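Local atomic coordinates of serine acetyltransferase 1, putative (Entamoeba histolytica, PDB entry 7BW9), a protein that probably transfers an acetyl group to the hydroxyl of serine, a step of cysteine biosynthesis, and binds cysteine. Residues L65-I76 with A85-F96. Sequence-based numbering, arbitrary orientation.
Sequences LSLLVYHIQNSI and AEKCITALLSQF
Val69 faces Ile89 and Gln73 faces Ala85 where segment 65-76, on helix 58-79, packs against 85-96, helical to residue 94 on helix 82-94. The segment axes run roughly antiparallel, at 148°, and approach to 9.0 Å. The backbones come nearest at Gln73 and Ala85, CA atoms 5.1 Å apart against 6.4 Å for Val69 and Ile89, which the alanine's small side chain allows. There Ile76 CG2 rests 3.6 Å from Ala85 CA. At mid-contact Ile89 CD1 presses tightly on Ile72 CG2 (3.5 Å), while the Ile72 and Leu92 side chains cross at about a right angle, touching through CD1 and CD2. Leu93 CD2 lies against Leu65 CD2 and Val69 CG1. Two torsions of Leu65 (chi1 -158°, chi2 63°) set CD1 almost squarely over one Phe96 face, a CH-pi contact 4.1 Å from the centroid; Leu68 CD2 touches the ring edge. Ile44 of helix 36-45 packs on both Leu68 and Phe96. Gln73 and Glu86 lie side by side, pointing the same way, and one water donates to Gln73 OE1 (3.1 Å) and Glu86 OE2 (2.9 Å). Cohesion of this antiparallel helical hairpin, which precedes the left-handed beta-helix, therefore rests on shape and apolar burial; buried Gln73 and exposed Glu86 are linked through water.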
ATOM      1  N   LEU A  65      24.841  13.772   2.035  1.00 23.11           N
ATOM      2  CA  LEU A  65      24.921  13.704   0.582  1.00 24.86           C
ATOM      3  C   LEU A  65      25.839  12.572   0.142  1.00 26.89           C
ATOM      4  O   LEU A  65      25.494  11.791  -0.758  1.00 21.89           O
ATOM      5  CB  LEU A  65      25.409  15.041   0.030  1.00 23.98           C
ATOM      6  CG  LEU A  65      25.061  15.330  -1.428  1.00 30.31           C
ATOM      7  CD1 LEU A  65      23.541  15.406  -1.620  1.00 25.88           C
ATOM      8  CD2 LEU A  65      25.756  16.612  -1.905  1.00 19.95           C
ATOM      9  N   SER A  66      27.017  12.470   0.778  1.00 20.94           N
ATOM     10  CA  SER A  66      27.995  11.444   0.428  1.00 18.24           C
ATOM     11  C   SER A  66      27.449  10.049   0.668  1.00 24.79           C
ATOM     12  O   SER A  66      27.650   9.150  -0.160  1.00 22.84           O
ATOM     13  CB  SER A  66      29.283  11.626   1.236  1.00 26.09           C
ATOM     14  OG  SER A  66      29.809  12.933   1.098  1.00 31.07           O
ATOM     15  N   LEU A  67      26.798   9.833   1.820  1.00 21.68           N
ATOM     16  CA  LEU A  67      26.192   8.530   2.085  1.00 24.08           C
ATOM     17  C   LEU A  67      25.125   8.198   1.047  1.00 19.47           C
ATOM     18  O   LEU A  67      25.038   7.059   0.573  1.00 21.77           O
ATOM     19  CB  LEU A  67      25.602   8.498   3.499  1.00 19.99           C
ATOM     20  CG  LEU A  67      24.898   7.204   3.924  1.00 28.23           C
ATOM     21  CD1 LEU A  67      25.798   5.992   3.770  1.00 29.69           C
ATOM     22  CD2 LEU A  67      24.391   7.304   5.364  1.00 29.57           C
ATOM     23  N   LEU A  68      24.305   9.178   0.670  1.00 19.24           N
ATOM     24  CA  LEU A  68      23.256   8.887  -0.303  1.00 23.71           C
ATOM     25  C   LEU A  68      23.859   8.462  -1.637  1.00 19.42           C
ATOM     26  O   LEU A  68      23.560   7.373  -2.148  1.00 20.53           O
ATOM     27  CB  LEU A  68      22.333  10.089  -0.477  1.00 19.21           C
ATOM     28  CG  LEU A  68      21.289   9.944  -1.610  1.00 23.29           C
ATOM     29  CD1 LEU A  68      20.177   8.914  -1.282  1.00 16.97           C
ATOM     30  CD2 LEU A  68      20.680  11.284  -1.952  1.00 17.73           C
ATOM     31  N   VAL A  69      24.740   9.298  -2.208  1.00 27.09           N
ATOM     32  CA  VAL A  69      25.224   9.022  -3.563  1.00 23.94           C
ATOM     33  C   VAL A  69      26.041   7.749  -3.569  1.00 29.07           C
ATOM     34  O   VAL A  69      25.974   6.959  -4.521  1.00 31.52           O
ATOM     35  CB  VAL A  69      26.022  10.209  -4.152  1.00 30.85           C
ATOM     36  CG1 VAL A  69      25.232  11.494  -4.022  1.00 29.84           C
ATOM     37  CG2 VAL A  69      27.402  10.341  -3.508  1.00 31.07           C
ATOM     38  N   TYR A  70      26.765   7.480  -2.488  1.00 33.06           N
ATOM     39  CA  TYR A  70      27.599   6.296  -2.501  1.00 34.31           C
ATOM     40  C   TYR A  70      26.778   5.024  -2.317  1.00 32.09           C
ATOM     41  O   TYR A  70      27.146   3.971  -2.850  1.00 37.07           O
ATOM     42  CB  TYR A  70      28.707   6.463  -1.465  1.00 40.96           C
ATOM     43  CG  TYR A  70      29.820   7.390  -1.977  1.00 42.53           C
ATOM     44  CD1 TYR A  70      30.316   7.265  -3.278  1.00 44.06           C
ATOM     45  CD2 TYR A  70      30.357   8.391  -1.176  1.00 38.10           C
ATOM     46  CE1 TYR A  70      31.330   8.103  -3.761  1.00 43.72           C
ATOM     47  CE2 TYR A  70      31.379   9.236  -1.646  1.00 43.99           C
ATOM     48  CZ  TYR A  70      31.858   9.089  -2.938  1.00 55.63           C
ATOM     49  OH  TYR A  70      32.862   9.922  -3.406  1.00 48.56           O
ATOM     50  N   HIS A  71      25.636   5.093  -1.629  1.00 27.65           N
ATOM     51  CA  HIS A  71      24.731   3.950  -1.690  1.00 27.53           C
ATOM     52  C   HIS A  71      24.144   3.802  -3.093  1.00 28.14           C
ATOM     53  O   HIS A  71      23.992   2.680  -3.594  1.00 28.56           O
ATOM     54  CB  HIS A  71      23.621   4.078  -0.649  1.00 22.60           C
ATOM     55  CG  HIS A  71      22.545   3.046  -0.796  1.00 34.45           C
ATOM     56  ND1 HIS A  71      22.544   1.864  -0.088  1.00 36.79           N
ATOM     57  CD2 HIS A  71      21.443   3.012  -1.586  1.00 40.94           C
ATOM     58  CE1 HIS A  71      21.489   1.146  -0.434  1.00 35.30           C
ATOM     59  NE2 HIS A  71      20.804   1.820  -1.341  1.00 43.09           N
ATOM     60  N   ILE A  72      23.822   4.918  -3.751  1.00 25.96           N
ATOM     61  CA  ILE A  72      23.300   4.827  -5.115  1.00 24.28           C
ATOM     62  C   ILE A  72      24.368   4.272  -6.041  1.00 26.87           C
ATOM     63  O   ILE A  72      24.100   3.383  -6.861  1.00 24.10           O
ATOM     64  CB  ILE A  72      22.782   6.195  -5.603  1.00 23.39           C
ATOM     65  CG1 ILE A  72      21.543   6.618  -4.811  1.00 23.36           C
ATOM     66  CG2 ILE A  72      22.459   6.159  -7.108  1.00 16.57           C
ATOM     67  CD1 ILE A  72      21.145   8.064  -5.026  1.00 17.55           C
ATOM     68  N   GLN A  73      25.604   4.773  -5.909  1.00 27.53           N
ATOM     69  CA  GLN A  73      26.685   4.293  -6.760  1.00 32.08           C
ATOM     70  C   GLN A  73      26.895   2.793  -6.579  1.00 29.78           C
ATOM     71  O   GLN A  73      27.041   2.058  -7.563  1.00 27.25           O
ATOM     72  CB  GLN A  73      27.969   5.076  -6.473  1.00 36.34           C
ATOM     73  CG  GLN A  73      29.195   4.496  -7.168  1.00 45.54           C
ATOM     74  CD  GLN A  73      30.279   5.525  -7.463  1.00 51.47           C
ATOM     75  OE1 GLN A  73      30.144   6.714  -7.153  1.00 46.23           O
ATOM     76  NE2 GLN A  73      31.365   5.065  -8.077  1.00 56.47           N
ATOM     77  N   ASN A  74      26.852   2.310  -5.337  1.00 31.39           N
ATOM     78  CA  ASN A  74      27.058   0.880  -5.113  1.00 32.47           C
ATOM     79  C   ASN A  74      25.937   0.034  -5.704  1.00 31.42           C
ATOM     80  O   ASN A  74      26.195  -1.081  -6.176  1.00 30.34           O
ATOM     81  CB  ASN A  74      27.207   0.588  -3.620  1.00 36.77           C
ATOM     82  CG  ASN A  74      28.477   1.177  -3.044  1.00 50.30           C
ATOM     83  OD1 ASN A  74      29.385   1.562  -3.788  1.00 46.66           O
ATOM     84  ND2 ASN A  74      28.552   1.251  -1.714  1.00 52.13           N
ATOM     85  N   SER A  75      24.695   0.521  -5.683  1.00 21.76           N
ATOM     86  CA  SER A  75      23.617  -0.269  -6.269  1.00 30.70           C
ATOM     87  C   SER A  75      23.707  -0.291  -7.788  1.00 26.45           C
ATOM     88  O   SER A  75      23.431  -1.324  -8.414  1.00 27.65           O
ATOM     89  CB  SER A  75      22.261   0.264  -5.819  1.00 25.28           C
ATOM     90  OG  SER A  75      22.265   0.501  -4.423  1.00 34.34           O
ATOM     91  N   ILE A  76      24.069   0.838  -8.406  1.00 25.08           N
ATOM     92  CA  ILE A  76      24.136   0.875  -9.865  1.00 30.23           C
ATOM     93  C   ILE A  76      25.276  -0.007 -10.366  1.00 28.92           C
ATOM     94  O   ILE A  76      25.112  -0.757 -11.338  1.00 27.05           O
ATOM     95  CB  ILE A  76      24.257   2.325 -10.375  1.00 26.89           C
ATOM     96  CG1 ILE A  76      22.991   3.118 -10.026  1.00 26.27           C
ATOM     97  CG2 ILE A  76      24.467   2.347 -11.883  1.00 24.58           C
ATOM     98  CD1 ILE A  76      23.100   4.593 -10.311  1.00 20.19           C
ATOM     99  N   ALA A  85      27.736   4.068 -13.147  1.00 24.98           N
ATOM    100  CA  ALA A  85      27.367   4.562 -11.823  1.00 27.38           C
ATOM    101  C   ALA A  85      27.878   5.984 -11.599  1.00 31.78           C
ATOM    102  O   ALA A  85      27.118   6.867 -11.178  1.00 30.67           O
ATOM    103  CB  ALA A  85      27.894   3.607 -10.754  1.00 26.65           C
ATOM    104  N   GLU A  86      29.161   6.231 -11.903  1.00 29.60           N
ATOM    105  CA  GLU A  86      29.724   7.579 -11.783  1.00 30.50           C
ATOM    106  C   GLU A  86      28.975   8.580 -12.657  1.00 25.95           C
ATOM    107  O   GLU A  86      28.707   9.712 -12.234  1.00 28.15           O
ATOM    108  CB  GLU A  86      31.207   7.569 -12.168  1.00 32.24           C
ATOM    109  CG  GLU A  86      32.169   7.138 -11.072  1.00 50.45           C
ATOM    110  CD  GLU A  86      33.512   7.872 -11.142  1.00 62.14           C
ATOM    111  OE1 GLU A  86      33.940   8.244 -12.262  1.00 52.67           O
ATOM    112  OE2 GLU A  86      34.133   8.083 -10.073  1.00 64.27           O
ATOM    113  N   LYS A  87      28.669   8.198 -13.894  1.00 26.16           N
ATOM    114  CA  LYS A  87      27.925   9.085 -14.787  1.00 28.80           C
ATOM    115  C   LYS A  87      26.573   9.455 -14.184  1.00 28.80           C
ATOM    116  O   LYS A  87      26.200  10.637 -14.136  1.00 24.37           O
ATOM    117  CB  LYS A  87      27.761   8.410 -16.152  1.00 30.07           C
ATOM    118  CG  LYS A  87      26.850   9.118 -17.137  1.00 34.79           C
ATOM    119  CD  LYS A  87      26.783   8.332 -18.449  1.00 47.07           C
ATOM    120  CE  LYS A  87      25.593   8.752 -19.318  1.00 43.21           C
ATOM    121  NZ  LYS A  87      25.644  10.206 -19.664  1.00 51.45           N
ATOM    122  N   CYS A  88      25.841   8.457 -13.674  1.00 26.09           N
ATOM    123  CA  CYS A  88      24.528   8.726 -13.092  1.00 22.34           C
ATOM    124  C   CYS A  88      24.639   9.631 -11.879  1.00 23.37           C
ATOM    125  O   CYS A  88      23.845  10.564 -11.713  1.00 22.16           O
ATOM    126  CB  CYS A  88      23.844   7.409 -12.728  1.00 17.49           C
ATOM    127  SG  CYS A  88      23.371   6.476 -14.218  1.00 26.05           S
ATOM    128  N   ILE A  89      25.634   9.371 -11.029  1.00 20.23           N
ATOM    129  CA  ILE A  89      25.840  10.148  -9.815  1.00 23.75           C
ATOM    130  C   ILE A  89      26.179  11.591 -10.154  1.00 21.67           C
ATOM    131  O   ILE A  89      25.709  12.534  -9.499  1.00 18.01           O
ATOM    132  CB  ILE A  89      26.957   9.480  -8.987  1.00 28.38           C
ATOM    133  CG1 ILE A  89      26.406   8.237  -8.306  1.00 32.61           C
ATOM    134  CG2 ILE A  89      27.626  10.457  -8.027  1.00 27.92           C
ATOM    135  CD1 ILE A  89      25.012   8.405  -7.853  1.00 27.07           C
ATOM    136  N   THR A  90      27.034  11.784 -11.154  1.00 23.69           N
ATOM    137  CA  THR A  90      27.447  13.134 -11.505  1.00 24.49           C
ATOM    138  C   THR A  90      26.242  13.953 -11.935  1.00 18.76           C
ATOM    139  O   THR A  90      26.039  15.080 -11.467  1.00 23.54           O
ATOM    140  CB  THR A  90      28.516  13.077 -12.602  1.00 26.25           C
ATOM    141  OG1 THR A  90      29.674  12.411 -12.078  1.00 24.08           O
ATOM    142  CG2 THR A  90      28.905  14.481 -13.078  1.00 24.30           C
ATOM    143  N   ALA A  91      25.399  13.374 -12.785  1.00 21.26           N
ATOM    144  CA  ALA A  91      24.198  14.074 -13.227  1.00 22.02           C
ATOM    145  C   ALA A  91      23.282  14.384 -12.052  1.00 22.89           C
ATOM    146  O   ALA A  91      22.737  15.489 -11.962  1.00 20.55           O
ATOM    147  CB  ALA A  91      23.467  13.256 -14.287  1.00 24.74           C
ATOM    148  N   LEU A  92      23.147  13.440 -11.110  1.00 19.18           N
ATOM    149  CA  LEU A  92      22.286  13.659  -9.950  1.00 20.33           C
ATOM    150  C   LEU A  92      22.795  14.807  -9.083  1.00 20.66           C
ATOM    151  O   LEU A  92      22.024  15.686  -8.680  1.00 19.56           O
ATOM    152  CB  LEU A  92      22.183  12.379  -9.121  1.00 17.67           C
ATOM    153  CG  LEU A  92      21.430  12.518  -7.789  1.00 19.97           C
ATOM    154  CD1 LEU A  92      20.027  13.121  -7.970  1.00 23.70           C
ATOM    155  CD2 LEU A  92      21.329  11.173  -7.090  1.00 23.12           C
ATOM    156  N   LEU A  93      24.090  14.801  -8.762  1.00 21.60           N
ATOM    157  CA  LEU A  93      24.660  15.869  -7.939  1.00 23.18           C
ATOM    158  C   LEU A  93      24.473  17.228  -8.599  1.00 21.78           C
ATOM    159  O   LEU A  93      24.028  18.192  -7.959  1.00 21.60           O
ATOM    160  CB  LEU A  93      26.147  15.591  -7.673  1.00 16.95           C
ATOM    161  CG  LEU A  93      26.325  14.486  -6.629  1.00 24.89           C
ATOM    162  CD1 LEU A  93      27.736  13.907  -6.592  1.00 22.28           C
ATOM    163  CD2 LEU A  93      25.914  14.986  -5.251  1.00 20.10           C
ATOM    164  N   SER A  94      24.802  17.324  -9.889  1.00 17.19           N
ATOM    165  CA  SER A  94      24.679  18.593 -10.594  1.00 27.23           C
ATOM    166  C   SER A  94      23.233  19.072 -10.701  1.00 28.85           C
ATOM    167  O   SER A  94      23.000  20.277 -10.847  1.00 27.45           O
ATOM    168  CB  SER A  94      25.284  18.469 -11.991  1.00 26.40           C
ATOM    169  OG  SER A  94      24.330  17.926 -12.887  1.00 45.53           O
ATOM    170  N   GLN A  95      22.257  18.172 -10.627  1.00 23.70           N
ATOM    171  CA  GLN A  95      20.852  18.564 -10.670  1.00 24.59           C
ATOM    172  C   GLN A  95      20.215  18.694  -9.296  1.00 26.26           C
ATOM    173  O   GLN A  95      19.012  18.961  -9.210  1.00 24.17           O
ATOM    174  CB  GLN A  95      20.059  17.556 -11.491  1.00 26.37           C
ATOM    175  CG  GLN A  95      20.626  17.325 -12.862  1.00 32.19           C
ATOM    176  CD  GLN A  95      19.703  17.769 -13.937  1.00 31.00           C
ATOM    177  OE1 GLN A  95      18.812  17.032 -14.340  1.00 43.69           O
ATOM    178  NE2 GLN A  95      19.897  18.992 -14.415  1.00 50.09           N
ATOM    179  N   PHE A  96      20.984  18.539  -8.217  1.00 21.51           N
ATOM    180  CA  PHE A  96      20.358  18.329  -6.917  1.00 27.14           C
ATOM    181  C   PHE A  96      19.597  19.556  -6.433  1.00 23.59           C
ATOM    182  O   PHE A  96      18.516  19.424  -5.850  1.00 20.90           O
ATOM    183  CB  PHE A  96      21.389  17.893  -5.878  1.00 22.19           C
ATOM    184  CG  PHE A  96      20.884  16.800  -4.998  1.00 28.33           C
ATOM    185  CD1 PHE A  96      20.060  17.095  -3.924  1.00 25.71           C
ATOM    186  CD2 PHE A  96      21.175  15.474  -5.276  1.00 29.55           C
ATOM    187  CE1 PHE A  96      19.561  16.083  -3.119  1.00 34.58           C
ATOM    188  CE2 PHE A  96      20.687  14.458  -4.477  1.00 32.80           C
ATOM    189  CZ  PHE A  96      19.872  14.763  -3.397  1.00 35.32           C
TER
HETATM  190  O   HOH W   1      32.925   8.109  -7.471  1.00 43.89           O